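Local atomic coordinates of exopolygalacturonase (Yersinia enterocolitica, PDB entry 2UVF), a protein that hydrolyses polygalacturonate, the backbone of pectin, as a family 28 glycoside hydrolase, acting in exo fashion from the end of the chain. Residues D403-A408 / G436-G441; D381-G386 / N396-G401; I463-K468 / Q493-T498; F407-G412 / A446-I451. All blocks are in the same frame, centred on the assembly; numbering follows the deposited sequence.

Interaction 1 (D403-A408 / G436-G441); sequences DCINFA and GAIVTG. With ADA (alpha-D-galactopyranuronic acid), chain C.
Val439 packs its two methyl groups beneath the polar side chains of Asp403 and Asn406, on the sheet face that looks toward the bound galacturonic acid. CG1, anti to the backbone N (chi1 -174°), reaches 3.4 Å from Asp403 OD2 and 3.5 Å from Asn406 ND2. The other branch, CG2, lies against the carboxylate carbon of Asp403. A beta-branched residue suits this place because it offers both polar groups a compact apolar floor while favouring the extended backbone.

Asn406 uses both ends of its amide. OD1 accepts a hydrogen bond from O3 of the sugar at 2.7 Å, with O2 of the sugar also close by, and ND2 makes a weak bond to Asp403 OD2 (2.9 Å).

Parallel backbone pairing between neighbouring coils of the right-handed parallel beta-helix holds these groups in place: Val439 N donates to Ile405 O at 3.0 Å and Phe407 N to Val439 O at 2.8 Å, while Cys404 N and Ile405 N bind the carbonyls of Gly436 and Ala437. Ile405, Ile438, Phe407 and Thr440 point to the opposite face, into the core. Beyond a cis peptide, Gly441 brings its bare CA to 3.0 Å from Phe407 O in a CA-H...O contact. Lys468 forms a long, weak ion pair with Asp403. With ND2 turned toward Asp403, the amide presents its oxygen to the sugar, consistent with the site accepting a proton from O3.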
loop_
_atom_site.group_PDB
_atom_site.type_symbol
_atom_site.label_atom_id
_atom_site.label_comp_id
_atom_site.label_asym_id
_atom_site.label_seq_id
_atom_site.Cartn_x
_atom_site.Cartn_y
_atom_site.Cartn_z
ATOM N N ASP A 403 0.901 2.417 -8.680
ATOM C CA ASP A 403 0.520 1.190 -7.971
ATOM C C ASP A 403 -0.090 1.629 -6.651
ATOM O O ASP A 403 0.329 2.639 -6.099
ATOM C CB ASP A 403 1.732 0.292 -7.675
ATOM C CG ASP A 403 2.416 -0.235 -8.937
ATOM O OD1 ASP A 403 1.727 -0.369 -9.989
ATOM O OD2 ASP A 403 3.636 -0.555 -8.869
ATOM N N CYS A 404 -1.073 0.884 -6.155
ATOM C CA CYS A 404 -1.668 1.187 -4.866
ATOM C C CYS A 404 -0.745 0.772 -3.730
ATOM O O CYS A 404 -0.362 1.603 -2.923
ATOM C CB CYS A 404 -3.056 0.543 -4.737
ATOM S SG CYS A 404 -4.245 1.013 -6.050
ATOM N N ILE A 405 -0.442 -0.519 -3.634
ATOM C CA ILE A 405 0.553 -1.010 -2.697
ATOM C C ILE A 405 1.629 -1.711 -3.520
ATOM O O ILE A 405 1.341 -2.616 -4.313
ATOM C CB ILE A 405 -0.030 -1.949 -1.592
ATOM C CG1 ILE A 405 -1.125 -1.235 -0.796
ATOM C CG2 ILE A 405 1.086 -2.471 -0.649
ATOM C CD1 ILE A 405 -2.026 -2.191 -0.020
ATOM N N ASN A 406 2.862 -1.234 -3.365
ATOM C CA ASN A 406 3.980 -1.795 -4.092
ATOM C C ASN A 406 4.983 -2.411 -3.130
ATOM O O ASN A 406 5.231 -1.864 -2.058
ATOM C CB ASN A 406 4.665 -0.697 -4.910
ATOM C CG ASN A 406 5.806 -1.231 -5.738
ATOM O OD1 ASN A 406 6.957 -1.230 -5.311
ATOM N ND2 ASN A 406 5.490 -1.712 -6.917
ATOM N N PHE A 407 5.556 -3.546 -3.514
ATOM C CA PHE A 407 6.647 -4.167 -2.726
ATOM C C PHE A 407 7.914 -4.217 -3.536
ATOM O O PHE A 407 7.905 -4.654 -4.672
ATOM C CB PHE A 407 6.274 -5.564 -2.247
ATOM C CG PHE A 407 5.074 -5.582 -1.363
ATOM C CD1 PHE A 407 5.188 -5.261 -0.018
ATOM C CD2 PHE A 407 3.816 -5.909 -1.884
ATOM C CE1 PHE A 407 4.069 -5.273 0.796
ATOM C CE2 PHE A 407 2.699 -5.922 -1.073
ATOM C CZ PHE A 407 2.819 -5.590 0.271
ATOM N N ALA A 408 8.996 -3.738 -2.947
ATOM C CA ALA A 408 10.284 -3.677 -3.629
ATOM C C ALA A 408 11.356 -4.372 -2.777
ATOM O O ALA A 408 11.325 -4.289 -1.551
ATOM C CB ALA A 408 10.670 -2.238 -3.867
ATOM N N GLY A 436 -2.335 -1.172 -9.861
ATOM C CA GLY A 436 -2.460 -2.526 -9.369
ATOM C C GLY A 436 -2.667 -2.473 -7.879
ATOM O O GLY A 436 -1.983 -1.735 -7.191
ATOM N N ALA A 437 -3.630 -3.233 -7.385
ATOM C CA ALA A 437 -3.926 -3.252 -5.954
ATOM C C ALA A 437 -2.713 -3.745 -5.181
ATOM O O ALA A 437 -2.222 -3.064 -4.274
ATOM C CB ALA A 437 -5.132 -4.135 -5.662
ATOM N N ILE A 438 -2.255 -4.944 -5.548
ATOM C CA ILE A 438 -1.130 -5.592 -4.888
ATOM C C ILE A 438 -0.070 -5.856 -5.938
ATOM O O ILE A 438 -0.298 -6.616 -6.874
ATOM C CB ILE A 438 -1.567 -6.897 -4.157
ATOM C CG1 ILE A 438 -2.757 -6.620 -3.209
ATOM C CG2 ILE A 438 -0.363 -7.601 -3.462
ATOM C CD1 ILE A 438 -2.446 -5.679 -2.046
ATOM N N VAL A 439 1.071 -5.183 -5.786
ATOM C CA VAL A 439 2.129 -5.209 -6.780
ATOM C C VAL A 439 3.440 -5.686 -6.168
ATOM O O VAL A 439 3.944 -5.064 -5.239
ATOM C CB VAL A 439 2.334 -3.823 -7.440
ATOM C CG1 VAL A 439 3.356 -3.936 -8.589
ATOM C CG2 VAL A 439 1.004 -3.290 -7.938
ATOM N N THR A 440 3.961 -6.806 -6.681
ATOM C CA THR A 440 5.271 -7.353 -6.295
ATOM C C THR A 440 6.206 -7.486 -7.522
ATOM O O THR A 440 5.998 -8.370 -8.325
ATOM C CB THR A 440 5.136 -8.804 -5.704
ATOM O OG1 THR A 440 4.776 -9.705 -6.753
ATOM C CG2 THR A 440 4.088 -8.922 -4.618
ATOM N N GLY A 441 7.176 -6.612 -7.772
ATOM C CA GLY A 441 7.143 -5.186 -7.533
ATOM C C GLY A 441 7.909 -4.637 -8.725
ATOM O O GLY A 441 7.856 -3.457 -9.006
HETATM C C1 ADA C . 10.044 0.931 -8.871
HETATM C C2 ADA C . 9.676 0.234 -7.545
HETATM C C3 ADA C . 9.169 1.318 -6.574
HETATM C C4 ADA C . 10.272 2.399 -6.350
HETATM C C5 ADA C . 10.671 3.021 -7.706
HETATM C C6 ADA C . 11.784 4.105 -7.725
HETATM O O2 ADA C . 8.701 -0.807 -7.751
HETATM O O3 ADA C . 8.735 0.738 -5.347
HETATM O O4 ADA C . 11.421 1.848 -5.696
HETATM O O5 ADA C . 11.039 1.986 -8.668
HETATM O O6B ADA C . 12.690 3.955 -8.574
HETATM O O6A ADA C . 11.717 5.064 -6.918
#

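Interaction 2 (D381-G386 / N396-G401); sequences DGIEFG and NFFDTG. With NI (nickel (II) ion), chain K; ADA (alpha-D-galactopyranuronic acid), chain C.
With CG1 anti to the carbonyl carbon (chi1 -54°) and an extended chi2 of 169°, Ile383 sends CD1 across to Asn396 and Phe398. That methyl stops 3.6 Å from Asn396 OD1 and 4.1 Å from Phe398 CZ, at the edge of the ring and near its plane. Each of the two side chains meets the isoleucine at about a right angle. No hydrogen bond joins the two segments. Asn396 OD1 is instead satisfied by His372, whose ring also stacks on Phe398.

Phe398 turns the same edge to Gly382, where CE1 lies 4.3 Å from CA. Thr400 CG2 comes to 3.7 Å from that CA, and the absence of a side chain on Gly382 leaves room for both. Thr400 keeps its methyl toward the glycine while OG1 binds the carbonyl of Asp402.

In the right-handed parallel beta-helix of family 28 enzymes, strands 383-386 and 397-399 belong to different faces, and this apolar cluster fills the interior between them. Asp381 and Glu384 serve the glycan pocket: Glu384 CD lies 3.3 Å from O3 of the sugar, and Asp381 bonds weakly to a second galacturonate.

At the far end of segment 396-401, Gly401 O binds a nickel ion at 2.1 Å. Three waters and Asp376 also bind this metal, and water 1 donates to Thr400 O at 2.6 Å.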
loop_
_atom_site.group_PDB
_atom_site.type_symbol
_atom_site.label_atom_id
_atom_site.label_comp_id
_atom_site.label_asym_id
_atom_site.label_seq_id
_atom_site.Cartn_x
_atom_site.Cartn_y
_atom_site.Cartn_z
ATOM N N ASP A 381 2.554 6.361 -6.441
ATOM C CA ASP A 381 2.009 5.134 -5.843
ATOM C C ASP A 381 1.562 5.419 -4.421
ATOM O O ASP A 381 2.014 6.390 -3.825
ATOM C CB ASP A 381 2.919 3.879 -5.972
ATOM C CG ASP A 381 4.380 4.169 -5.814
ATOM O OD1 ASP A 381 4.714 5.145 -5.072
ATOM O OD2 ASP A 381 5.192 3.398 -6.418
ATOM N N GLY A 382 0.654 4.596 -3.901
ATOM C CA GLY A 382 0.060 4.856 -2.587
ATOM C C GLY A 382 1.049 4.605 -1.464
ATOM O O GLY A 382 1.442 5.531 -0.769
ATOM N N ILE A 383 1.441 3.344 -1.281
ATOM C CA ILE A 383 2.444 2.993 -0.287
ATOM C C ILE A 383 3.475 2.076 -0.920
ATOM O O ILE A 383 3.122 1.038 -1.493
ATOM C CB ILE A 383 1.837 2.317 0.989
ATOM C CG1 ILE A 383 0.718 3.180 1.620
ATOM C CG2 ILE A 383 2.958 2.033 2.019
ATOM C CD1 ILE A 383 -0.111 2.505 2.714
ATOM N N GLU A 384 4.746 2.473 -0.841
ATOM C CA GLU A 384 5.853 1.574 -1.175
ATOM C C GLU A 384 6.388 0.901 0.074
ATOM O O GLU A 384 6.635 1.577 1.065
ATOM C CB GLU A 384 7.005 2.323 -1.853
ATOM C CG GLU A 384 6.676 2.833 -3.206
ATOM C CD GLU A 384 7.832 3.520 -3.855
ATOM O OE1 GLU A 384 8.906 3.636 -3.233
ATOM O OE2 GLU A 384 7.669 3.936 -5.006
ATOM N N PHE A 385 6.544 -0.425 0.013
ATOM C CA PHE A 385 7.264 -1.182 1.022
ATOM C C PHE A 385 8.571 -1.691 0.380
ATOM O O PHE A 385 8.550 -2.405 -0.625
ATOM C CB PHE A 385 6.412 -2.320 1.595
ATOM C CG PHE A 385 5.253 -1.862 2.453
ATOM C CD1 PHE A 385 5.477 -1.224 3.674
ATOM C CD2 PHE A 385 3.929 -2.091 2.046
ATOM C CE1 PHE A 385 4.408 -0.791 4.476
ATOM C CE2 PHE A 385 2.854 -1.669 2.839
ATOM C CZ PHE A 385 3.097 -1.019 4.060
ATOM N N GLY A 386 9.707 -1.275 0.940
ATOM C CA GLY A 386 11.012 -1.576 0.350
ATOM C C GLY A 386 11.994 -2.196 1.323
ATOM O O GLY A 386 12.421 -1.547 2.289
ATOM N N ASN A 396 -7.625 1.266 4.436
ATOM C CA ASN A 396 -7.160 2.318 3.527
ATOM C C ASN A 396 -8.134 2.516 2.383
ATOM O O ASN A 396 -8.762 1.579 1.940
ATOM C CB ASN A 396 -5.764 1.972 2.968
ATOM C CG ASN A 396 -4.609 2.404 3.877
ATOM O OD1 ASN A 396 -3.592 2.915 3.398
ATOM N ND2 ASN A 396 -4.751 2.201 5.172
ATOM N N PHE A 397 -8.282 3.750 1.925
ATOM C CA PHE A 397 -8.901 4.032 0.633
ATOM C C PHE A 397 -7.765 4.368 -0.356
ATOM O O PHE A 397 -6.929 5.197 -0.051
ATOM C CB PHE A 397 -9.894 5.201 0.760
ATOM C CG PHE A 397 -10.479 5.687 -0.561
ATOM C CD1 PHE A 397 -11.703 5.205 -1.029
ATOM C CD2 PHE A 397 -9.826 6.669 -1.309
ATOM C CE1 PHE A 397 -12.238 5.664 -2.219
ATOM C CE2 PHE A 397 -10.358 7.130 -2.505
ATOM C CZ PHE A 397 -11.562 6.628 -2.958
ATOM N N PHE A 398 -7.736 3.710 -1.515
ATOM C CA PHE A 398 -6.681 3.960 -2.538
ATOM C C PHE A 398 -7.302 4.472 -3.832
ATOM O O PHE A 398 -8.149 3.812 -4.410
ATOM C CB PHE A 398 -5.843 2.710 -2.852
ATOM C CG PHE A 398 -4.933 2.279 -1.744
ATOM C CD1 PHE A 398 -3.631 2.778 -1.650
ATOM C CD2 PHE A 398 -5.361 1.349 -0.800
ATOM C CE1 PHE A 398 -2.781 2.366 -0.606
ATOM C CE2 PHE A 398 -4.525 0.932 0.217
ATOM C CZ PHE A 398 -3.236 1.443 0.318
ATOM N N ASP A 399 -6.875 5.665 -4.259
ATOM C CA ASP A 399 -7.138 6.213 -5.600
ATOM C C ASP A 399 -5.822 6.934 -5.989
ATOM O O ASP A 399 -5.565 8.079 -5.579
ATOM C CB ASP A 399 -8.346 7.177 -5.563
ATOM C CG ASP A 399 -8.905 7.473 -6.927
ATOM O OD1 ASP A 399 -9.437 6.539 -7.558
ATOM O OD2 ASP A 399 -8.840 8.654 -7.367
ATOM N N THR A 400 -4.972 6.241 -6.737
ATOM C CA THR A 400 -3.560 6.607 -6.808
ATOM C C THR A 400 -3.120 6.821 -8.257
ATOM O O THR A 400 -3.749 6.330 -9.179
ATOM C CB THR A 400 -2.678 5.526 -6.108
ATOM O OG1 THR A 400 -2.896 4.257 -6.728
ATOM C CG2 THR A 400 -3.013 5.395 -4.622
ATOM N N GLY A 401 -2.034 7.568 -8.434
ATOM C CA GLY A 401 -1.478 7.831 -9.745
ATOM C C GLY A 401 -0.722 6.643 -10.291
ATOM O O GLY A 401 -0.567 6.533 -11.502
HETATM NI NI NI K . -1.833 6.278 -13.135
HETATM C C1 ADA C . 10.044 0.931 -8.871
HETATM C C2 ADA C . 9.676 0.234 -7.545
HETATM C C3 ADA C . 9.169 1.318 -6.574
HETATM C C4 ADA C . 10.272 2.399 -6.350
HETATM C C5 ADA C . 10.671 3.021 -7.706
HETATM C C6 ADA C . 11.784 4.105 -7.725
HETATM O O2 ADA C . 8.701 -0.807 -7.751
HETATM O O3 ADA C . 8.735 0.738 -5.347
HETATM O O4 ADA C . 11.421 1.848 -5.696
HETATM O O5 ADA C . 11.039 1.986 -8.668
HETATM O O6B ADA C . 12.690 3.955 -8.574
HETATM O O6A ADA C . 11.717 5.064 -6.918
HETATM O O HOH W 1 -3.699 5.711 -11.710
HETATM O O HOH W 2 -3.014 6.174 -14.994
HETATM O O HOH W 3 0.063 7.099 -14.549
#

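Interaction 3 (I463-K468 / Q493-T498); sequences IGLRAK and QVMVMT
Ala467 is gripped from both its backbone polar atoms: its N donates to Val496 O at 2.8 Å, and its O accepts from Thr498 N at 2.9 Å. One step earlier Val496 N binds Leu465 O, also at 2.9 Å, nearly straight at 162°. Leu465 N reaches Val494 O, which takes a further, weak bond from Gly464 N where the chain turns its corner. Between these bonds the CA-H groups of Met495 and Met497 lean on the carbonyls of Leu465 and Ala467.

On one face the apolar side chains run side by side. Leu465 CD2 touches Met495 SD at 3.8 Å, and Ala467 CB faces Met497 CG at 4.2 Å; the small alanine also leaves space for Phe522 from a neighbouring face. The other face carries Ile463, Arg466 and Lys468 beside Gln493, Val496 and Thr498. In one of its two conformers Arg466 CD lies 3.8 Å from Val496 CB; this contact and the weak bond to Thr498 are both doubtful. Lys468 leads away toward bound galacturonate.

In-register parallel strands, with corners matched at 464-465 and 494, are characteristic of successive coils in the right-handed parallel beta-helix of the pectinases.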
loop_
_atom_site.group_PDB
_atom_site.type_symbol
_atom_site.label_atom_id
_atom_site.label_comp_id
_atom_site.label_asym_id
_atom_site.label_seq_id
_atom_site.Cartn_x
_atom_site.Cartn_y
_atom_site.Cartn_z
ATOM N N ILE A 463 -5.438 -3.693 -12.080
ATOM C CA ILE A 463 -5.038 -5.075 -11.906
ATOM C C ILE A 463 -5.247 -5.415 -10.439
ATOM O O ILE A 463 -5.040 -4.565 -9.586
ATOM C CB ILE A 463 -3.533 -5.306 -12.397
ATOM C CG1 ILE A 463 -3.408 -5.016 -13.901
ATOM C CG2 ILE A 463 -3.054 -6.727 -12.111
ATOM C CD1 ILE A 463 -1.983 -4.862 -14.448
ATOM N N GLY A 464 -5.674 -6.643 -10.143
ATOM C CA GLY A 464 -5.709 -7.115 -8.752
ATOM C C GLY A 464 -4.324 -7.465 -8.210
ATOM O O GLY A 464 -3.823 -6.842 -7.285
ATOM N N LEU A 465 -3.704 -8.475 -8.793
ATOM C CA LEU A 465 -2.415 -8.935 -8.347
ATOM C C LEU A 465 -1.460 -8.817 -9.517
ATOM O O LEU A 465 -1.686 -9.412 -10.577
ATOM C CB LEU A 465 -2.500 -10.371 -7.813
ATOM C CG LEU A 465 -1.211 -11.055 -7.363
ATOM C CD1 LEU A 465 -0.468 -10.250 -6.314
ATOM C CD2 LEU A 465 -1.519 -12.468 -6.839
ATOM N N ARG A 466 -0.408 -8.018 -9.341
ATOM C CA ARG A 466 0.577 -7.758 -10.394
ATOM C C ARG A 466 1.982 -8.125 -9.912
ATOM O O ARG A 466 2.485 -7.555 -8.957
ATOM C CB ARG A 466 0.510 -6.284 -10.857
ATOM C CG ARG A 466 1.626 -5.811 -11.833
ATOM C CD ARG A 466 1.612 -6.523 -13.195
ATOM N NE ARG A 466 2.033 -5.636 -14.288
ATOM C CZ ARG A 466 2.706 -6.022 -15.374
ATOM N NH1 ARG A 466 3.079 -7.288 -15.524
ATOM N NH2 ARG A 466 3.032 -5.130 -16.306
ATOM N N ALA A 467 2.587 -9.100 -10.582
ATOM C CA ALA A 467 3.920 -9.615 -10.237
ATOM C C ALA A 467 4.795 -9.447 -11.456
ATOM O O ALA A 467 4.591 -10.103 -12.487
ATOM C CB ALA A 467 3.883 -11.100 -9.763
ATOM N N LYS A 468 5.748 -8.530 -11.337
ATOM C CA LYS A 468 6.617 -8.124 -12.448
ATOM C C LYS A 468 8.081 -8.239 -12.055
ATOM O O LYS A 468 8.448 -7.912 -10.934
ATOM C CB LYS A 468 6.288 -6.689 -12.912
ATOM C CG LYS A 468 5.476 -5.873 -11.896
ATOM C CD LYS A 468 5.974 -4.440 -11.716
ATOM C CE LYS A 468 5.194 -3.412 -12.506
ATOM N NZ LYS A 468 5.272 -2.068 -11.823
ATOM N N GLN A 493 -6.457 -6.276 -16.110
ATOM C CA GLN A 493 -6.331 -7.708 -15.891
ATOM C C GLN A 493 -6.568 -8.091 -14.448
ATOM O O GLN A 493 -6.428 -7.262 -13.564
ATOM C CB GLN A 493 -4.931 -8.131 -16.279
ATOM C CG GLN A 493 -4.553 -7.706 -17.692
ATOM C CD GLN A 493 -3.116 -7.975 -17.970
ATOM O OE1 GLN A 493 -2.246 -7.193 -17.602
ATOM N NE2 GLN A 493 -2.849 -9.092 -18.599
ATOM N N VAL A 494 -6.905 -9.355 -14.223
ATOM C CA VAL A 494 -7.111 -9.911 -12.890
ATOM C C VAL A 494 -5.774 -10.203 -12.186
ATOM O O VAL A 494 -5.539 -9.763 -11.056
ATOM C CB VAL A 494 -7.981 -11.206 -12.956
ATOM C CG1 VAL A 494 -8.104 -11.846 -11.610
ATOM C CG2 VAL A 494 -9.367 -10.926 -13.569
ATOM N N MET A 495 -4.926 -10.981 -12.848
ATOM C CA MET A 495 -3.607 -11.301 -12.328
ATOM C C MET A 495 -2.592 -11.304 -13.465
ATOM O O MET A 495 -2.874 -11.789 -14.559
ATOM C CB MET A 495 -3.607 -12.640 -11.578
ATOM C CG MET A 495 -2.258 -13.029 -10.993
ATOM S SD MET A 495 -2.304 -14.483 -9.938
ATOM C CE MET A 495 -2.454 -15.807 -11.150
ATOM N N VAL A 496 -1.424 -10.728 -13.201
ATOM C CA VAL A 496 -0.278 -10.826 -14.117
ATOM C C VAL A 496 0.980 -11.247 -13.360
ATOM O O VAL A 496 1.198 -10.866 -12.211
ATOM C CB VAL A 496 -0.004 -9.519 -14.909
ATOM C CG1 VAL A 496 0.927 -9.792 -16.082
ATOM C CG2 VAL A 496 -1.281 -8.929 -15.423
ATOM N N MET A 497 1.768 -12.090 -14.016
ATOM C CA MET A 497 3.060 -12.546 -13.542
ATOM C C MET A 497 3.958 -12.551 -14.776
ATOM O O MET A 497 3.960 -13.519 -15.536
ATOM C CB MET A 497 2.957 -13.958 -12.981
ATOM C CG MET A 497 1.920 -14.164 -11.892
ATOM S SD MET A 497 2.022 -15.834 -11.211
ATOM C CE MET A 497 3.604 -15.809 -10.398
ATOM N N THR A 498 4.678 -11.457 -15.009
ATOM C CA THR A 498 5.608 -11.391 -16.138
ATOM C C THR A 498 7.046 -11.479 -15.666
ATOM O O THR A 498 7.387 -10.961 -14.600
ATOM C CB THR A 498 5.412 -10.143 -17.018
ATOM O OG1 THR A 498 5.049 -9.019 -16.206
ATOM C CG2 THR A 498 4.323 -10.386 -18.036
#

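Interaction 4 (F407-G412 / A446-I451); sequences FAAGTG and AWIEDI
Ile451 lays CD1 over the centre of the Phe407 ring, 4.3 Å from its centroid and only 7° off the normal, a clear CH-pi contact. Its other branch, CG2, reaches ring atom CE2 at 4.0 Å. The two side chains run in opposite senses where they meet, and the flat aromatic suits a broad methyl-lined surface.

Ile448 closes the next layer. With CG1 beside the backbone N (chi1 -64°), the CG2 methyl is left anti to it and lies 3.8 Å from Phe407 CB, while CD1 turns to the backbone and comes 3.3 Å from Phe407 O. Its CG1 meets Ala409 CB at 3.8 Å, and the small alanine allows the chains to close up here.

The cluster lies inside the right-handed parallel beta-helix, where strand 405-408 and strand 448-459 belong to different faces and both turn apolar residues inward.

Outward, Ala409 CB also touches Trp447 O, and Ala446 N donates to Ala409 O at 2.6 Å. The N-H points well at the oxygen (161°), but the donor stands above the carbonyl plane. At the partly exposed rim, the indole of Trp447 makes a cation-pi contact with Arg478, which also forms a salt bridge with Glu449.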
loop_
_atom_site.group_PDB
_atom_site.type_symbol
_atom_site.label_atom_id
_atom_site.label_comp_id
_atom_site.label_asym_id
_atom_site.label_seq_id
_atom_site.Cartn_x
_atom_site.Cartn_y
_atom_site.Cartn_z
ATOM N N PHE A 407 5.556 -3.546 -3.514
ATOM C CA PHE A 407 6.647 -4.167 -2.726
ATOM C C PHE A 407 7.914 -4.217 -3.536
ATOM O O PHE A 407 7.905 -4.654 -4.672
ATOM C CB PHE A 407 6.274 -5.564 -2.247
ATOM C CG PHE A 407 5.074 -5.582 -1.363
ATOM C CD1 PHE A 407 5.188 -5.261 -0.018
ATOM C CD2 PHE A 407 3.816 -5.909 -1.884
ATOM C CE1 PHE A 407 4.069 -5.273 0.796
ATOM C CE2 PHE A 407 2.699 -5.922 -1.073
ATOM C CZ PHE A 407 2.819 -5.590 0.271
ATOM N N ALA A 408 8.996 -3.738 -2.947
ATOM C CA ALA A 408 10.284 -3.677 -3.629
ATOM C C ALA A 408 11.356 -4.372 -2.777
ATOM O O ALA A 408 11.325 -4.289 -1.551
ATOM C CB ALA A 408 10.670 -2.238 -3.867
ATOM N N ALA A 409 12.317 -5.019 -3.436
ATOM C CA ALA A 409 13.401 -5.692 -2.714
ATOM C C ALA A 409 14.813 -5.496 -3.313
ATOM O O ALA A 409 15.741 -6.246 -3.002
ATOM C CB ALA A 409 13.074 -7.148 -2.532
ATOM N N GLY A 410 14.974 -4.458 -4.130
ATOM C CA GLY A 410 16.269 -4.129 -4.709
ATOM C C GLY A 410 16.398 -4.704 -6.105
ATOM O O GLY A 410 15.474 -5.334 -6.620
ATOM N N THR A 411 17.544 -4.476 -6.741
ATOM C CA THR A 411 17.718 -4.882 -8.131
ATOM C C THR A 411 19.139 -5.376 -8.422
ATOM O O THR A 411 20.130 -4.705 -8.095
ATOM C CB THR A 411 17.313 -3.745 -9.143
ATOM O OG1 THR A 411 18.216 -2.636 -9.052
ATOM C CG2 THR A 411 15.932 -3.234 -8.853
ATOM N N GLY A 412 19.213 -6.552 -9.038
ATOM C CA GLY A 412 20.473 -7.109 -9.524
ATOM C C GLY A 412 21.250 -7.889 -8.482
ATOM O O GLY A 412 20.679 -8.354 -7.490
ATOM N N ALA A 446 16.259 -8.766 -3.481
ATOM C CA ALA A 446 16.483 -9.524 -2.239
ATOM C C ALA A 446 15.352 -10.506 -1.884
ATOM O O ALA A 446 15.382 -11.134 -0.820
ATOM C CB ALA A 446 16.765 -8.579 -1.059
ATOM N N TRP A 447 14.381 -10.656 -2.786
ATOM C CA TRP A 447 13.171 -11.472 -2.569
ATOM C C TRP A 447 12.017 -10.690 -1.929
ATOM O O TRP A 447 12.204 -9.947 -0.972
ATOM C CB TRP A 447 13.459 -12.774 -1.784
ATOM C CG TRP A 447 14.152 -13.839 -2.616
ATOM C CD1 TRP A 447 15.480 -14.173 -2.581
ATOM C CD2 TRP A 447 13.553 -14.693 -3.613
ATOM N NE1 TRP A 447 15.743 -15.178 -3.487
ATOM C CE2 TRP A 447 14.583 -15.517 -4.132
ATOM C CE3 TRP A 447 12.254 -14.838 -4.117
ATOM C CZ2 TRP A 447 14.352 -16.473 -5.130
ATOM C CZ3 TRP A 447 12.022 -15.792 -5.105
ATOM C CH2 TRP A 447 13.067 -16.598 -5.601
ATOM N N ILE A 448 10.832 -10.860 -2.502
ATOM C CA ILE A 448 9.584 -10.407 -1.890
ATOM C C ILE A 448 8.823 -11.649 -1.449
ATOM O O ILE A 448 8.627 -12.578 -2.235
ATOM C CB ILE A 448 8.723 -9.548 -2.875
ATOM C CG1 ILE A 448 9.472 -8.256 -3.247
ATOM C CG2 ILE A 448 7.332 -9.249 -2.265
ATOM C CD1 ILE A 448 9.146 -7.695 -4.608
ATOM N N GLU A 449 8.397 -11.685 -0.193
ATOM C CA GLU A 449 7.882 -12.939 0.332
ATOM C C GLU A 449 6.955 -12.786 1.537
ATOM O O GLU A 449 7.008 -11.788 2.256
ATOM C CB GLU A 449 9.060 -13.850 0.699
ATOM C CG GLU A 449 9.878 -13.337 1.883
ATOM C CD GLU A 449 11.245 -14.003 2.017
ATOM O OE1 GLU A 449 11.661 -14.759 1.102
ATOM O OE2 GLU A 449 11.894 -13.748 3.046
ATOM N N ASP A 450 6.135 -13.818 1.747
ATOM C CA ASP A 450 5.218 -13.908 2.880
ATOM C C ASP A 450 4.212 -12.764 2.849
ATOM O O ASP A 450 4.075 -12.041 3.829
ATOM C CB ASP A 450 5.955 -13.914 4.236
ATOM C CG ASP A 450 7.098 -14.949 4.323
ATOM O OD1 ASP A 450 7.187 -15.895 3.492
ATOM O OD2 ASP A 450 7.911 -14.806 5.280
ATOM N N ILE A 451 3.511 -12.639 1.723
ATOM C CA ILE A 451 2.546 -11.568 1.459
ATOM C C ILE A 451 1.128 -12.153 1.476
ATOM O O ILE A 451 0.827 -13.073 0.713
ATOM C CB ILE A 451 2.794 -10.898 0.046
ATOM C CG1 ILE A 451 4.280 -10.532 -0.213
ATOM C CG2 ILE A 451 1.878 -9.708 -0.189
ATOM C CD1 ILE A 451 4.940 -9.535 0.791
#

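Strand 383-386 of interaction 2, then interactions 1 and 3, succeed one another across one face of the beta-helix. Ala408 N to Phe385 O (2.7 Å) joins interaction 1 to interaction 2, whose centres are 8 Å apart, and Thr440 N to Arg466 O (2.8 Å) joins it to interaction 3, with centres 10 Å apart. Together they bring Asp381, Glu384, Asn406, Ala408, Gly441 and Lys468 to the glycan pocket. Interaction 4 continues from the end of strand 405-408, sharing Phe407 and Ala408 with interaction 1. Inside the helix Phe407 CE1 meets Phe385 CD2 at 3.4 Å, linking the core behind the pocket, while the nickel of interaction 2 binds beyond the opposite ends of these strands.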